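Local coordinates for DNA-binding protein Sso10a-2 (Sulfolobus solfataricus, PDB 4HW0), which binds DNA, probably through its winged-helix domain, and probably helps compact and organise archaeal chromatin, at residues F15-N20 / T28-G33. Sequence-based numbering, arbitrary orientation.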
ATOM      1  N   PHE A  15      -6.311  15.979   0.291  1.00 26.47           N
ATOM      2  CA  PHE A  15      -7.630  15.468  -0.040  1.00 25.59           C
ATOM      3  C   PHE A  15      -8.669  16.096   0.852  1.00 27.65           C
ATOM      4  O   PHE A  15      -9.726  16.524   0.375  1.00 25.89           O
ATOM      5  CB  PHE A  15      -7.695  13.937   0.050  1.00 28.01           C
ATOM      6  CG  PHE A  15      -9.076  13.361  -0.080  1.00 29.57           C
ATOM      7  CD1 PHE A  15      -9.708  13.340  -1.287  1.00 31.46           C
ATOM      8  CD2 PHE A  15      -9.733  12.839   0.996  1.00 34.66           C
ATOM      9  CE1 PHE A  15     -11.012  12.831  -1.442  1.00 33.85           C
ATOM     10  CE2 PHE A  15     -10.983  12.245   0.854  1.00 37.45           C
ATOM     11  CZ  PHE A  15     -11.645  12.274  -0.379  1.00 36.77           C
ATOM     12  N   ASP A  16      -8.373  16.126   2.147  1.00 27.79           N
ATOM     13  CA  ASP A  16      -9.329  16.713   3.109  1.00 30.74           C
ATOM     14  C   ASP A  16      -9.563  18.210   2.907  1.00 28.77           C
ATOM     15  O   ASP A  16     -10.644  18.689   3.048  1.00 28.83           O
ATOM     16  CB  ASP A  16      -8.895  16.406   4.533  1.00 33.61           C
ATOM     17  CG  ASP A  16      -9.157  14.928   4.914  1.00 37.72           C
ATOM     18  OD1 ASP A  16     -10.147  14.362   4.400  1.00 38.46           O
ATOM     19  OD2 ASP A  16      -8.369  14.353   5.691  1.00 36.70           O
ATOM     20  N   ILE A  17      -8.545  18.926   2.450  1.00 26.98           N
ATOM     21  CA  ILE A  17      -8.794  20.289   1.989  1.00 25.79           C
ATOM     22  C   ILE A  17      -9.657  20.375   0.730  1.00 26.13           C
ATOM     23  O   ILE A  17     -10.640  21.134   0.651  1.00 25.98           O
ATOM     24  CB  ILE A  17      -7.463  21.018   1.752  1.00 25.47           C
ATOM     25  CG1 ILE A  17      -6.729  21.148   3.068  1.00 25.90           C
ATOM     26  CG2 ILE A  17      -7.679  22.390   1.148  1.00 25.70           C
ATOM     27  CD1 ILE A  17      -5.287  21.560   3.010  1.00 26.76           C
ATOM     28  N   LEU A  18      -9.225  19.690  -0.302  1.00 25.41           N
ATOM     29  CA  LEU A  18      -9.869  19.776  -1.572  1.00 27.06           C
ATOM     30  C   LEU A  18     -11.337  19.405  -1.564  1.00 26.02           C
ATOM     31  O   LEU A  18     -12.144  19.992  -2.311  1.00 27.85           O
ATOM     32  CB  LEU A  18      -9.165  18.894  -2.587  1.00 26.20           C
ATOM     33  CG  LEU A  18      -7.780  19.454  -2.977  1.00 26.78           C
ATOM     34  CD1 LEU A  18      -7.005  18.369  -3.649  1.00 25.92           C
ATOM     35  CD2 LEU A  18      -7.850  20.708  -3.813  1.00 28.01           C
ATOM     36  N   ARG A  19     -11.674  18.405  -0.775  1.00 28.13           N
ATOM     37  CA  ARG A  19     -13.059  17.937  -0.792  1.00 31.13           C
ATOM     38  C   ARG A  19     -13.911  18.923  -0.059  1.00 31.85           C
ATOM     39  O   ARG A  19     -15.124  18.817  -0.092  1.00 29.43           O
ATOM     40  CB  ARG A  19     -13.141  16.513  -0.238  1.00 35.71           C
ATOM     41  CG  ARG A  19     -12.937  16.424   1.248  1.00 39.50           C
ATOM     42  CD  ARG A  19     -12.916  14.979   1.777  1.00 44.30           C
ATOM     43  NE  ARG A  19     -12.687  15.008   3.223  1.00 45.91           N
ATOM     44  CZ  ARG A  19     -13.617  15.399   4.099  1.00 56.42           C
ATOM     45  NH1 ARG A  19     -14.840  15.776   3.690  1.00 56.93           N
ATOM     46  NH2 ARG A  19     -13.339  15.430   5.402  1.00 60.07           N
ATOM     47  N   ASN A  20     -13.298  19.894   0.616  1.00 29.90           N
ATOM     48  CA  ASN A  20     -14.069  20.988   1.259  1.00 30.81           C
ATOM     49  C   ASN A  20     -14.048  22.318   0.499  1.00 32.63           C
ATOM     50  O   ASN A  20     -14.579  23.323   0.987  1.00 32.02           O
ATOM     51  CB  ASN A  20     -13.539  21.154   2.671  1.00 32.30           C
ATOM     52  CG  ASN A  20     -14.038  20.049   3.580  1.00 35.21           C
ATOM     53  OD1 ASN A  20     -15.218  20.032   3.903  1.00 35.31           O
ATOM     54  ND2 ASN A  20     -13.146  19.137   4.012  1.00 34.63           N
ATOM     55  N   THR A  28     -11.979  29.284   7.129  1.00 35.48           N
ATOM     56  CA  THR A  28     -12.824  28.624   8.083  1.00 38.49           C
ATOM     57  C   THR A  28     -13.220  27.242   7.587  1.00 37.27           C
ATOM     58  O   THR A  28     -13.092  26.230   8.288  1.00 36.18           O
ATOM     59  CB  THR A  28     -14.099  29.450   8.409  1.00 41.69           C
ATOM     60  OG1 THR A  28     -13.679  30.715   8.905  1.00 46.19           O
ATOM     61  CG2 THR A  28     -14.996  28.726   9.454  1.00 44.88           C
ATOM     62  N   ARG A  29     -13.671  27.195   6.353  1.00 34.79           N
ATOM     63  CA  ARG A  29     -14.076  25.958   5.767  1.00 34.29           C
ATOM     64  C   ARG A  29     -12.904  25.015   5.664  1.00 32.66           C
ATOM     65  O   ARG A  29     -13.050  23.813   5.886  1.00 30.85           O
ATOM     66  CB  ARG A  29     -14.607  26.277   4.392  1.00 37.10           C
ATOM     67  CG  ARG A  29     -15.855  25.598   4.010  1.00 40.49           C
ATOM     68  CD  ARG A  29     -16.600  26.249   2.894  1.00 42.52           C
ATOM     69  NE  ARG A  29     -16.642  25.250   1.824  1.00 47.58           N
ATOM     70  CZ  ARG A  29     -17.603  25.127   0.905  1.00 50.73           C
ATOM     71  NH1 ARG A  29     -18.613  25.998   0.890  1.00 46.69           N
ATOM     72  NH2 ARG A  29     -17.507  24.152  -0.040  1.00 51.72           N
ATOM     73  N   VAL A  30     -11.703  25.552   5.334  1.00 28.92           N
ATOM     74  CA  VAL A  30     -10.542  24.724   5.263  1.00 27.65           C
ATOM     75  C   VAL A  30     -10.101  24.200   6.629  1.00 27.40           C
ATOM     76  O   VAL A  30      -9.872  23.019   6.773  1.00 28.95           O
ATOM     77  CB  VAL A  30      -9.355  25.448   4.588  1.00 27.21           C
ATOM     78  CG1 VAL A  30      -8.111  24.599   4.747  1.00 26.12           C
ATOM     79  CG2 VAL A  30      -9.717  25.711   3.156  1.00 26.90           C
ATOM     80  N   ILE A  31      -9.991  25.048   7.635  1.00 27.84           N
ATOM     81  CA  ILE A  31      -9.539  24.625   8.969  1.00 28.03           C
ATOM     82  C   ILE A  31     -10.500  23.579   9.576  1.00 28.09           C
ATOM     83  O   ILE A  31     -10.089  22.520  10.051  1.00 27.24           O
ATOM     84  CB  ILE A  31      -9.412  25.849   9.921  1.00 29.56           C
ATOM     85  CG1 ILE A  31      -8.135  26.634   9.592  1.00 29.99           C
ATOM     86  CG2 ILE A  31      -9.407  25.475  11.373  1.00 30.89           C
ATOM     87  CD1 ILE A  31      -8.104  28.014  10.226  1.00 31.03           C
ATOM     88  N   TYR A  32     -11.795  23.885   9.548  1.00 28.08           N
ATOM     89  CA  TYR A  32     -12.745  23.059  10.188  1.00 28.68           C
ATOM     90  C   TYR A  32     -13.079  21.875   9.337  1.00 28.16           C
ATOM     91  O   TYR A  32     -13.225  20.770   9.881  1.00 27.49           O
ATOM     92  CB  TYR A  32     -13.957  23.881  10.677  1.00 30.53           C
ATOM     93  CG  TYR A  32     -13.526  24.807  11.758  1.00 31.66           C
ATOM     94  CD1 TYR A  32     -13.373  24.347  13.057  1.00 33.89           C
ATOM     95  CD2 TYR A  32     -13.216  26.130  11.493  1.00 31.97           C
ATOM     96  CE1 TYR A  32     -12.981  25.206  14.075  1.00 36.68           C
ATOM     97  CE2 TYR A  32     -12.813  26.989  12.492  1.00 33.31           C
ATOM     98  CZ  TYR A  32     -12.655  26.522  13.759  1.00 35.46           C
ATOM     99  OH  TYR A  32     -12.284  27.344  14.807  1.00 38.59           O
ATOM    100  N   GLY A  33     -13.164  22.062   8.004  1.00 27.67           N
ATOM    101  CA  GLY A  33     -13.480  20.938   7.161  1.00 28.07           C
ATOM    102  C   GLY A  33     -12.375  19.900   7.065  1.00 28.79           C
ATOM    103  O   GLY A  33     -12.617  18.669   7.088  1.00 27.60           O
TER
HETATM  104  O   HOH W   1     -11.124  15.868   7.572  1.00 49.19           O
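Arg29 takes hold of the backbone oxygen of Asn20 side-on, with two nitrogens of its guanidinium. The bond from Arg29 NE to Asn20 O is the shorter at 2.9 Å and fairly straight. The second, from Arg29 NH2 to Asn20 O, is 3.2 Å and more bent (139° at the hydrogen), with the donor above the carbonyl plane. A bend at chi3 (119°) turns the guanidinium edge onto this oxygen. The Asn20 side chain points at Gly33, and its ND2 also gives a hydrogen bond of 2.7 Å to Asp16 O in its own segment, nearly in the amide plane. This ties the amide back to the backbone of Asp16 in helix 10-18. Asn20 CG packs 3.7 Å from Gly33 CA, where the glycine has no side chain to collide with it. Both segments belong to the winged helix-turn-helix domain, and the contact joins helix 10-18 to helix 27-34. The apolar contact is Ile17 CG1 against Val30 CG1, 4.1 Å apart. Both side chains also reach helix 38-50, Ile17 at Leu45 and Val30 at Ala41. Arg19 NE forms a salt bridge with Asp16 OD1, while Asp16 OD2 pairs with Arg8. A water links Arg19 NH2, weakly, to Gly33 O.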